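Local coordinates for RNA 2',3'-cyclic phosphodiesterase (Deinococcus radiodurans, PDB 5H7E), which belongs to the LigT-like phosphoesterases of the 2H clan, proteins built of antiparallel sheet with helices packed against it, at residues Tyr6-Ala11 / Glu57-Leu62. Numbering follows the deposited sequence.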
loop_
_atom_site.group_PDB
_atom_site.type_symbol
_atom_site.label_atom_id
_atom_site.label_comp_id
_atom_site.label_asym_id
_atom_site.label_seq_id
_atom_site.Cartn_x
_atom_site.Cartn_y
_atom_site.Cartn_z
ATOM N N TYR A 6 -6.039 0.245 -17.089
ATOM C CA TYR A 6 -5.657 -0.591 -15.964
ATOM C C TYR A 6 -5.818 0.171 -14.655
ATOM O O TYR A 6 -5.520 1.359 -14.585
ATOM C CB TYR A 6 -4.187 -1.014 -16.064
ATOM C CG TYR A 6 -3.830 -1.903 -17.240
ATOM C CD1 TYR A 6 -4.781 -2.663 -17.885
ATOM C CD2 TYR A 6 -2.512 -1.985 -17.682
ATOM C CE1 TYR A 6 -4.433 -3.480 -18.933
ATOM C CE2 TYR A 6 -2.157 -2.820 -18.738
ATOM C CZ TYR A 6 -3.115 -3.559 -19.349
ATOM O OH TYR A 6 -2.767 -4.376 -20.410
ATOM N N ARG A 7 -6.153 -0.552 -13.574
ATOM C CA ARG A 7 -6.081 -0.009 -12.215
ATOM C C ARG A 7 -4.756 -0.446 -11.644
ATOM O O ARG A 7 -4.521 -1.657 -11.490
ATOM C CB ARG A 7 -7.199 -0.515 -11.295
ATOM C CG ARG A 7 -8.593 -0.270 -11.793
ATOM C CD ARG A 7 -9.629 -0.780 -10.786
ATOM N NE ARG A 7 -10.971 -0.461 -11.248
ATOM C CZ ARG A 7 -12.025 -0.369 -10.448
ATOM N NH1 ARG A 7 -11.876 -0.577 -9.140
ATOM N NH2 ARG A 7 -13.219 -0.064 -10.946
ATOM N N LEU A 8 -3.876 0.529 -11.372
ATOM C CA LEU A 8 -2.532 0.187 -10.951
ATOM C C LEU A 8 -2.265 0.845 -9.612
ATOM O O LEU A 8 -2.913 1.821 -9.233
ATOM C CB LEU A 8 -1.452 0.667 -11.916
ATOM C CG LEU A 8 -1.633 0.150 -13.350
ATOM C CD1 LEU A 8 -0.514 0.745 -14.232
ATOM C CD2 LEU A 8 -1.573 -1.375 -13.424
ATOM N N PHE A 9 -1.297 0.296 -8.873
ATOM C CA PHE A 9 -0.859 1.020 -7.686
ATOM C C PHE A 9 0.566 0.619 -7.367
ATOM O O PHE A 9 1.005 -0.466 -7.724
ATOM C CB PHE A 9 -1.789 0.805 -6.457
ATOM C CG PHE A 9 -1.943 -0.631 -6.032
ATOM C CD1 PHE A 9 -2.865 -1.470 -6.671
ATOM C CD2 PHE A 9 -1.211 -1.108 -4.942
ATOM C CE1 PHE A 9 -3.038 -2.790 -6.252
ATOM C CE2 PHE A 9 -1.379 -2.420 -4.511
ATOM C CZ PHE A 9 -2.282 -3.268 -5.139
ATOM N N TYR A 10 1.313 1.563 -6.790
ATOM C CA TYR A 10 2.663 1.293 -6.307
ATOM C C TYR A 10 2.578 0.991 -4.826
ATOM O O TYR A 10 1.857 1.692 -4.111
ATOM C CB TYR A 10 3.538 2.506 -6.474
ATOM C CG TYR A 10 3.981 2.868 -7.895
ATOM C CD1 TYR A 10 5.132 2.349 -8.440
ATOM C CD2 TYR A 10 3.257 3.797 -8.609
ATOM C CE1 TYR A 10 5.591 2.770 -9.743
ATOM C CE2 TYR A 10 3.668 4.204 -9.865
ATOM C CZ TYR A 10 4.838 3.722 -10.391
ATOM O OH TYR A 10 5.204 4.217 -11.639
ATOM N N ALA A 11 3.229 -0.085 -4.406
ATOM C CA ALA A 11 3.118 -0.425 -2.981
ATOM C C ALA A 11 4.373 -1.169 -2.570
ATOM O O ALA A 11 5.087 -1.743 -3.395
ATOM C CB ALA A 11 1.890 -1.301 -2.725
ATOM N N GLU A 57 4.976 1.508 -19.510
ATOM C CA GLU A 57 6.430 1.598 -19.572
ATOM C C GLU A 57 6.950 2.875 -18.936
ATOM O O GLU A 57 7.969 2.837 -18.237
ATOM C CB GLU A 57 6.916 1.463 -21.019
ATOM C CG GLU A 57 8.421 1.242 -21.115
ATOM C CD GLU A 57 8.879 -0.034 -20.405
ATOM O OE1 GLU A 57 8.102 -1.016 -20.348
ATOM O OE2 GLU A 57 10.024 -0.050 -19.901
ATOM N N ASP A 58 6.261 4.018 -19.107
ATOM C CA ASP A 58 6.698 5.228 -18.386
ATOM C C ASP A 58 6.661 5.026 -16.884
ATOM O O ASP A 58 7.537 5.522 -16.168
ATOM C CB ASP A 58 5.843 6.448 -18.726
ATOM C CG ASP A 58 6.066 6.952 -20.159
ATOM O OD1 ASP A 58 7.134 6.664 -20.763
ATOM O OD2 ASP A 58 5.158 7.667 -20.661
ATOM N N LEU A 59 5.622 4.354 -16.389
ATOM C CA LEU A 59 5.514 4.126 -14.953
ATOM C C LEU A 59 6.618 3.202 -14.460
ATOM O O LEU A 59 7.063 3.314 -13.303
ATOM C CB LEU A 59 4.147 3.515 -14.613
ATOM C CG LEU A 59 2.998 4.502 -14.851
ATOM C CD1 LEU A 59 1.665 3.771 -14.647
ATOM C CD2 LEU A 59 3.024 5.703 -13.850
ATOM N N LYS A 60 7.025 2.240 -15.289
ATOM C CA LYS A 60 8.115 1.344 -14.920
ATOM C C LYS A 60 9.438 2.094 -14.879
ATOM O O LYS A 60 10.252 1.875 -13.984
ATOM C CB LYS A 60 8.194 0.164 -15.902
ATOM C CG LYS A 60 7.110 -0.873 -15.629
ATOM C CD LYS A 60 6.975 -1.917 -16.736
ATOM C CE LYS A 60 8.213 -2.775 -16.867
ATOM N NZ LYS A 60 8.027 -3.863 -17.906
ATOM N N ARG A 61 9.671 2.965 -15.851
ATOM C CA ARG A 61 10.876 3.783 -15.840
ATOM C C ARG A 61 10.907 4.679 -14.607
ATOM O O ARG A 61 11.976 4.913 -14.035
ATOM C CB ARG A 61 10.940 4.621 -17.112
ATOM C CG ARG A 61 11.221 3.827 -18.337
ATOM C CD ARG A 61 11.446 4.787 -19.538
ATOM N NE ARG A 61 11.314 4.110 -20.827
ATOM C CZ ARG A 61 10.269 4.218 -21.653
ATOM N NH1 ARG A 61 9.224 4.988 -21.355
ATOM N NH2 ARG A 61 10.270 3.545 -22.795
ATOM N N LEU A 62 9.755 5.253 -14.242
ATOM C CA LEU A 62 9.691 6.089 -13.038
ATOM C C LEU A 62 10.014 5.282 -11.787
ATOM O O LEU A 62 10.803 5.727 -10.940
ATOM C CB LEU A 62 8.306 6.734 -12.941
ATOM C CG LEU A 62 8.072 7.567 -11.664
ATOM C CD1 LEU A 62 9.005 8.816 -11.653
ATOM C CD2 LEU A 62 6.611 7.953 -11.732
#
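The phenol of Y10 reaches from strand 6-11 to helix 57-62 and donates a hydrogen bond to the backbone carbonyl of L59, with Y10 OH lying 2.7 Å from L59 O. The acceptor sits at the edge of the ring and in its plane, as suits a phenolic donor. Seen from the carbonyl, the approach is strongly bent: the C=O...donor angle is 111°, and the hydroxyl is tilted 28° from the carbonyl plane. It thus comes to the flank of a helical carbonyl, and a buried polar group gains a partner inside an otherwise greasy interface. Tyrosine fits this place because its flat ring spans the gap between sheet and helix while its end stays polar.

Y10 OH also rests against the L59 side chain, 3.2 Å from L59 CB and 3.4 Å from L59 CD2, and L62 CD2 approaches Y10 OH more loosely at 4.0 Å. L59 is turned with CG anti to its carbonyl carbon (chi1 -68°), and its two methyls divide the work. While CD2 lies by the hydroxyl, L59 CD1 meets L8 CD1 at 3.8 Å, the two leucines running at a slant to one another. The forked end of leucine suits a residue that must serve two neighbours on the strand.

L8 and Y10 both point toward the helix, as alternate residues of a strand do, whereas F9 between them belongs to the other face, where its ring stacks on Y157. L108 and I112 of helix 101-114 touch both Y10 and L62, joining a second helix to this core. The axes of segments 6-11 and 57-62 run nearly parallel and come within 11.3 Å, in the alpha+beta packing of helices on one face of an antiparallel sheet, as in LigT-like 2H phosphoesterases.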